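Local coordinates for protein motility-associated killing factor MakB (Vibrio cholerae serotype O1, PDB 6W1W) that probably serves as one component of a three-component cytotoxin structurally similar to the alpha-pore-forming toxins, at residues L107-T121 with S284-I298. Sequence-based numbering, arbitrary orientation.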
loop_
_atom_site.group_PDB
_atom_site.type_symbol
_atom_site.label_atom_id
_atom_site.label_comp_id
_atom_site.label_asym_id
_atom_site.label_seq_id
_atom_site.Cartn_x
_atom_site.Cartn_y
_atom_site.Cartn_z
ATOM N N LEU A 107 28.852 11.129 -19.501
ATOM C CA LEU A 107 28.626 11.200 -18.061
ATOM C C LEU A 107 27.547 12.221 -17.712
ATOM O O LEU A 107 26.660 11.945 -16.897
ATOM C CB LEU A 107 29.932 11.531 -17.342
ATOM C CG LEU A 107 30.596 10.374 -16.593
ATOM C CD1 LEU A 107 29.643 9.814 -15.549
ATOM C CD2 LEU A 107 31.041 9.284 -17.552
ATOM N N GLN A 108 27.603 13.412 -18.314
ATOM C CA GLN A 108 26.597 14.412 -17.978
ATOM C C GLN A 108 25.234 14.094 -18.580
ATOM O O GLN A 108 24.244 14.719 -18.183
ATOM C CB GLN A 108 27.069 15.812 -18.390
ATOM C CG GLN A 108 27.482 15.972 -19.839
ATOM C CD GLN A 108 28.416 17.156 -20.049
ATOM O OE1 GLN A 108 29.047 17.642 -19.106
ATOM N NE2 GLN A 108 28.510 17.624 -21.288
ATOM N N LEU A 109 25.147 13.134 -19.505
ATOM C CA LEU A 109 23.840 12.589 -19.857
ATOM C C LEU A 109 23.261 11.788 -18.697
ATOM O O LEU A 109 22.061 11.877 -18.409
ATOM C CB LEU A 109 23.934 11.722 -21.113
ATOM C CG LEU A 109 22.635 11.000 -21.498
ATOM C CD1 LEU A 109 21.514 11.995 -21.773
ATOM C CD2 LEU A 109 22.851 10.076 -22.690
ATOM N N LEU A 110 24.100 10.998 -18.023
ATOM C CA LEU A 110 23.658 10.327 -16.806
ATOM C C LEU A 110 23.384 11.333 -15.698
ATOM O O LEU A 110 22.409 11.191 -14.948
ATOM C CB LEU A 110 24.708 9.313 -16.350
ATOM C CG LEU A 110 24.977 8.132 -17.278
ATOM C CD1 LEU A 110 26.207 7.376 -16.815
ATOM C CD2 LEU A 110 23.765 7.215 -17.326
ATOM N N GLN A 111 24.234 12.357 -15.588
ATOM C CA GLN A 111 24.075 13.353 -14.535
ATOM C C GLN A 111 22.746 14.086 -14.657
ATOM O O GLN A 111 22.097 14.381 -13.647
ATOM C CB GLN A 111 25.240 14.338 -14.576
ATOM C CG GLN A 111 25.137 15.474 -13.583
ATOM C CD GLN A 111 26.058 16.617 -13.938
ATOM O OE1 GLN A 111 26.958 16.964 -13.175
ATOM N NE2 GLN A 111 25.844 17.203 -15.112
ATOM N N LYS A 112 22.320 14.388 -15.884
ATOM C CA LYS A 112 21.009 15.000 -16.069
ATOM C C LYS A 112 19.905 14.021 -15.693
ATOM O O LYS A 112 18.982 14.369 -14.946
ATOM C CB LYS A 112 20.841 15.482 -17.512
ATOM C CG LYS A 112 19.570 16.297 -17.753
ATOM C CD LYS A 112 19.436 16.722 -19.214
ATOM C CE LYS A 112 19.020 15.559 -20.106
ATOM N NZ LYS A 112 17.673 15.032 -19.742
ATOM N N THR A 113 19.994 12.783 -16.187
ATOM C CA THR A 113 18.968 11.789 -15.884
ATOM C C THR A 113 18.938 11.470 -14.395
ATOM O O THR A 113 17.859 11.328 -13.807
ATOM C CB THR A 113 19.202 10.522 -16.706
ATOM O OG1 THR A 113 19.405 10.879 -18.077
ATOM C CG2 THR A 113 17.999 9.591 -16.612
ATOM N N LEU A 114 20.112 11.360 -13.767
ATOM C CA LEU A 114 20.164 11.158 -12.323
ATOM C C LEU A 114 19.461 12.291 -11.588
ATOM O O LEU A 114 18.614 12.050 -10.720
ATOM C CB LEU A 114 21.615 11.035 -11.857
ATOM C CG LEU A 114 22.218 9.633 -11.902
ATOM C CD1 LEU A 114 23.717 9.698 -11.718
ATOM C CD2 LEU A 114 21.598 8.764 -10.829
ATOM N N LYS A 115 19.798 13.540 -11.935
ATOM C CA LYS A 115 19.167 14.696 -11.302
ATOM C C LYS A 115 17.651 14.656 -11.452
ATOM O O LYS A 115 16.918 14.970 -10.506
ATOM C CB LYS A 115 19.727 15.993 -11.893
ATOM C CG LYS A 115 20.967 16.550 -11.192
ATOM C CD LYS A 115 21.504 17.784 -11.931
ATOM C CE LYS A 115 22.502 18.594 -11.098
ATOM N NZ LYS A 115 23.805 17.905 -10.864
ATOM N N GLN A 116 17.159 14.271 -12.633
ATOM C CA GLN A 116 15.715 14.184 -12.835
ATOM C C GLN A 116 15.095 13.136 -11.923
ATOM O O GLN A 116 14.029 13.363 -11.341
ATOM C CB GLN A 116 15.391 13.856 -14.292
ATOM C CG GLN A 116 15.838 14.889 -15.304
ATOM C CD GLN A 116 15.489 14.487 -16.724
ATOM O OE1 GLN A 116 16.262 14.717 -17.656
ATOM N NE2 GLN A 116 14.319 13.880 -16.896
ATOM N N ASN A 117 15.748 11.978 -11.792
ATOM C CA ASN A 117 15.169 10.880 -11.027
ATOM C C ASN A 117 15.056 11.235 -9.550
ATOM O O ASN A 117 14.030 10.970 -8.919
ATOM C CB ASN A 117 15.999 9.608 -11.214
ATOM C CG ASN A 117 15.792 8.970 -12.579
ATOM O OD1 ASN A 117 14.824 9.276 -13.279
ATOM N ND2 ASN A 117 16.699 8.074 -12.960
ATOM N N ILE A 118 16.099 11.841 -8.979
ATOM C CA ILE A 118 16.048 12.194 -7.561
ATOM C C ILE A 118 15.030 13.301 -7.311
ATOM O O ILE A 118 14.340 13.299 -6.287
ATOM C CB ILE A 118 17.449 12.570 -7.041
ATOM C CG1 ILE A 118 17.360 13.304 -5.704
ATOM C CG2 ILE A 118 18.196 13.406 -8.036
ATOM C CD1 ILE A 118 18.706 13.640 -5.106
ATOM N N THR A 119 14.901 14.248 -8.241
ATOM C CA THR A 119 13.895 15.294 -8.084
ATOM C C THR A 119 12.487 14.707 -8.079
ATOM O O THR A 119 11.725 14.900 -7.126
ATOM C CB THR A 119 14.052 16.340 -9.189
ATOM O OG1 THR A 119 15.174 17.185 -8.895
ATOM C CG2 THR A 119 12.798 17.195 -9.297
ATOM N N LEU A 120 12.131 13.967 -9.132
ATOM C CA LEU A 120 10.782 13.417 -9.235
ATOM C C LEU A 120 10.481 12.391 -8.146
ATOM O O LEU A 120 9.309 12.060 -7.934
ATOM C CB LEU A 120 10.576 12.799 -10.620
ATOM C CG LEU A 120 10.116 13.729 -11.749
ATOM C CD1 LEU A 120 8.821 14.449 -11.371
ATOM C CD2 LEU A 120 11.202 14.727 -12.145
ATOM N N THR A 121 11.503 11.884 -7.454
ATOM C CA THR A 121 11.261 11.028 -6.296
ATOM C C THR A 121 10.855 11.854 -5.082
ATOM O O THR A 121 9.866 11.542 -4.410
ATOM C CB THR A 121 12.501 10.190 -5.970
ATOM O OG1 THR A 121 12.708 9.209 -6.993
ATOM C CG2 THR A 121 12.339 9.487 -4.630
ATOM N N SER A 284 15.323 7.872 -2.811
ATOM C CA SER A 284 15.940 9.097 -3.310
ATOM C C SER A 284 17.425 9.129 -2.983
ATOM O O SER A 284 18.248 9.514 -3.822
ATOM C CB SER A 284 15.235 10.324 -2.724
ATOM O OG SER A 284 16.156 11.192 -2.083
ATOM N N LEU A 285 17.789 8.714 -1.765
ATOM C CA LEU A 285 19.199 8.623 -1.402
ATOM C C LEU A 285 19.947 7.655 -2.308
ATOM O O LEU A 285 21.155 7.812 -2.515
ATOM C CB LEU A 285 19.339 8.203 0.062
ATOM C CG LEU A 285 20.761 7.987 0.590
ATOM C CD1 LEU A 285 21.574 9.275 0.523
ATOM C CD2 LEU A 285 20.739 7.432 2.007
ATOM N N LEU A 286 19.251 6.657 -2.859
ATOM C CA LEU A 286 19.895 5.727 -3.781
ATOM C C LEU A 286 20.391 6.450 -5.025
ATOM O O LEU A 286 21.531 6.251 -5.462
ATOM C CB LEU A 286 18.933 4.604 -4.163
ATOM C CG LEU A 286 19.550 3.608 -5.145
ATOM C CD1 LEU A 286 20.834 3.082 -4.550
ATOM C CD2 LEU A 286 18.593 2.471 -5.468
ATOM N N TRP A 287 19.540 7.294 -5.615
ATOM C CA TRP A 287 19.979 8.118 -6.734
ATOM C C TRP A 287 21.012 9.154 -6.299
ATOM O O TRP A 287 21.930 9.472 -7.063
ATOM C CB TRP A 287 18.789 8.829 -7.370
ATOM C CG TRP A 287 17.743 7.954 -7.981
ATOM C CD1 TRP A 287 16.435 7.860 -7.603
ATOM C CD2 TRP A 287 17.899 7.084 -9.105
ATOM N NE1 TRP A 287 15.769 6.976 -8.416
ATOM C CE2 TRP A 287 16.646 6.486 -9.347
ATOM C CE3 TRP A 287 18.977 6.747 -9.927
ATOM C CZ2 TRP A 287 16.443 5.569 -10.374
ATOM C CZ3 TRP A 287 18.774 5.836 -10.948
ATOM C CH2 TRP A 287 17.517 5.257 -11.161
ATOM N N GLN A 288 20.878 9.683 -5.080
ATOM C CA GLN A 288 21.708 10.806 -4.654
ATOM C C GLN A 288 23.180 10.417 -4.601
ATOM O O GLN A 288 24.009 10.981 -5.324
ATOM C CB GLN A 288 21.222 11.336 -3.299
ATOM C CG GLN A 288 22.165 12.324 -2.616
ATOM C CD GLN A 288 22.497 13.534 -3.474
ATOM O OE1 GLN A 288 21.716 13.944 -4.333
ATOM N NE2 GLN A 288 23.668 14.112 -3.241
ATOM N N ASP A 289 23.531 9.440 -3.758
ATOM C CA ASP A 289 24.924 9.011 -3.703
ATOM C C ASP A 289 25.354 8.267 -4.964
ATOM O O ASP A 289 26.544 7.966 -5.107
ATOM C CB ASP A 289 25.182 8.159 -2.452
ATOM C CG ASP A 289 24.353 6.888 -2.412
ATOM O OD1 ASP A 289 23.487 6.698 -3.289
ATOM O OD2 ASP A 289 24.579 6.070 -1.495
ATOM N N GLU A 290 24.421 7.976 -5.877
ATOM C CA GLU A 290 24.788 7.532 -7.219
ATOM C C GLU A 290 25.191 8.715 -8.092
ATOM O O GLU A 290 26.095 8.601 -8.928
ATOM C CB GLU A 290 23.623 6.774 -7.859
ATOM C CG GLU A 290 23.979 6.066 -9.155
ATOM C CD GLU A 290 25.042 5.006 -8.958
ATOM O OE1 GLU A 290 25.006 4.313 -7.918
ATOM O OE2 GLU A 290 25.920 4.878 -9.837
ATOM N N LEU A 291 24.520 9.855 -7.913
ATOM C CA LEU A 291 24.942 11.080 -8.581
ATOM C C LEU A 291 26.282 11.567 -8.043
ATOM O O LEU A 291 27.117 12.068 -8.803
ATOM C CB LEU A 291 23.867 12.152 -8.414
ATOM C CG LEU A 291 24.243 13.602 -8.726
ATOM C CD1 LEU A 291 24.354 13.827 -10.227
ATOM C CD2 LEU A 291 23.225 14.538 -8.101
ATOM N N ASP A 292 26.507 11.426 -6.732
ATOM C CA ASP A 292 27.801 11.791 -6.162
ATOM C C ASP A 292 28.941 11.039 -6.832
ATOM O O ASP A 292 30.060 11.554 -6.912
ATOM C CB ASP A 292 27.818 11.524 -4.655
ATOM C CG ASP A 292 26.751 12.296 -3.912
ATOM O OD1 ASP A 292 26.048 13.109 -4.550
ATOM O OD2 ASP A 292 26.614 12.088 -2.687
ATOM N N LYS A 293 28.682 9.822 -7.319
ATOM C CA LYS A 293 29.725 9.077 -8.015
ATOM C C LYS A 293 29.992 9.664 -9.395
ATOM O O LYS A 293 31.152 9.827 -9.790
ATOM C CB LYS A 293 29.344 7.600 -8.129
ATOM C CG LYS A 293 29.138 6.887 -6.805
ATOM C CD LYS A 293 28.658 5.459 -7.042
ATOM C CE LYS A 293 28.068 4.846 -5.783
ATOM N NZ LYS A 293 27.322 3.596 -6.084
ATOM N N VAL A 294 28.938 9.990 -10.147
ATOM C CA VAL A 294 29.156 10.533 -11.482
ATOM C C VAL A 294 29.644 11.975 -11.430
ATOM O O VAL A 294 30.258 12.447 -12.392
ATOM C CB VAL A 294 27.886 10.426 -12.344
ATOM C CG1 VAL A 294 27.291 9.037 -12.231
ATOM C CG2 VAL A 294 26.877 11.481 -11.947
ATOM N N ASN A 295 29.388 12.696 -10.334
ATOM C CA ASN A 295 29.953 14.034 -10.190
ATOM C C ASN A 295 31.461 13.965 -10.001
ATOM O O ASN A 295 32.214 14.665 -10.687
ATOM C CB ASN A 295 29.299 14.772 -9.019
ATOM C CG ASN A 295 27.980 15.431 -9.398
ATOM O OD1 ASN A 295 27.696 15.662 -10.577
ATOM N ND2 ASN A 295 27.171 15.750 -8.391
ATOM N N GLU A 296 31.922 13.110 -9.083
ATOM C CA GLU A 296 33.355 12.991 -8.831
ATOM C C GLU A 296 34.113 12.543 -10.073
ATOM O O GLU A 296 35.280 12.907 -10.253
ATOM C CB GLU A 296 33.611 12.023 -7.674
ATOM C CG GLU A 296 33.024 12.465 -6.340
ATOM C CD GLU A 296 33.617 13.769 -5.830
ATOM O OE1 GLU A 296 34.772 14.091 -6.191
ATOM O OE2 GLU A 296 32.925 14.472 -5.063
ATOM N N LEU A 297 33.474 11.761 -10.945
ATOM C CA LEU A 297 34.154 11.317 -12.156
ATOM C C LEU A 297 34.252 12.437 -13.188
ATOM O O LEU A 297 35.265 12.550 -13.887
ATOM C CB LEU A 297 33.447 10.094 -12.744
ATOM C CG LEU A 297 33.983 8.721 -12.318
ATOM C CD1 LEU A 297 35.457 8.591 -12.679
ATOM C CD2 LEU A 297 33.775 8.456 -10.832
ATOM N N ILE A 298 33.220 13.276 -13.295
ATOM C CA ILE A 298 33.273 14.384 -14.244
ATOM C C ILE A 298 34.343 15.389 -13.836
ATOM O O ILE A 298 35.127 15.854 -14.673
ATOM C CB ILE A 298 31.892 15.050 -14.371
ATOM C CG1 ILE A 298 30.890 14.077 -14.991
ATOM C CG2 ILE A 298 31.991 16.316 -15.206
ATOM C CD1 ILE A 298 29.477 14.617 -15.068
#
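Asn117 lies over one face of the Trp287 indole, toward one end of the antiparallel helix pair formed by residues 107-121 and 284-298. Asn117 CB makes a CH-pi contact, 3.7 Å from the centroid of the five-membered ring of Trp287 and only 10° off the ring normal. With CG turned beside the backbone N (chi1 -74°), the amide runs on over the six-membered ring, and Asn117 ND2 comes within 3.4 Å of Trp287 CH2. The indole acts as a knob among Asn117, Leu114, Thr121 and Ile118; Leu114 CD2 approaches it obliquely, while the beta carbons of Ile118 and Trp287 meet at its root.

Aliphatic packing continues from there. Leu114 is itself a knob among Trp287, Glu290, Leu291 and Val294: its second methyl, CD1, meets Val294 CG2 tip to tip at 3.6 Å and also rests on the backbone of Leu291. Further along, Leu107 CD1 touches Val294 CB at 3.7 Å, and the Leu107 and Ile298 side chains pass each other in opposite directions, with Leu107 CB 3.6 Å from Ile298 CG1. At the other end Thr121 CG2 packs on Ser284 CB, 3.6 Å apart, while Thr121 OG1 turns back to donate a hydrogen bond to Asn117 O within its own helix (2.9 Å).

Polar side chains flank this seam. Gln111 stretches out from its helix to fill a hole between Leu291, Val294, Asn295 and Ile298, crossing Asn295 at about a right angle.

The helix axes approach to 8.7 Å at 155° between their directions, joining helix 100-151 to helix 276-302 far from the centre of the chain, an arrangement consistent with the elongated helical bundle of soluble alpha-pore-forming toxins. Helix 69-90 adds Phe80 and Tyr83 around Trp287, the latter edge-to-face, and helix 316-333 brings Trp323 against Trp287 and Glu290.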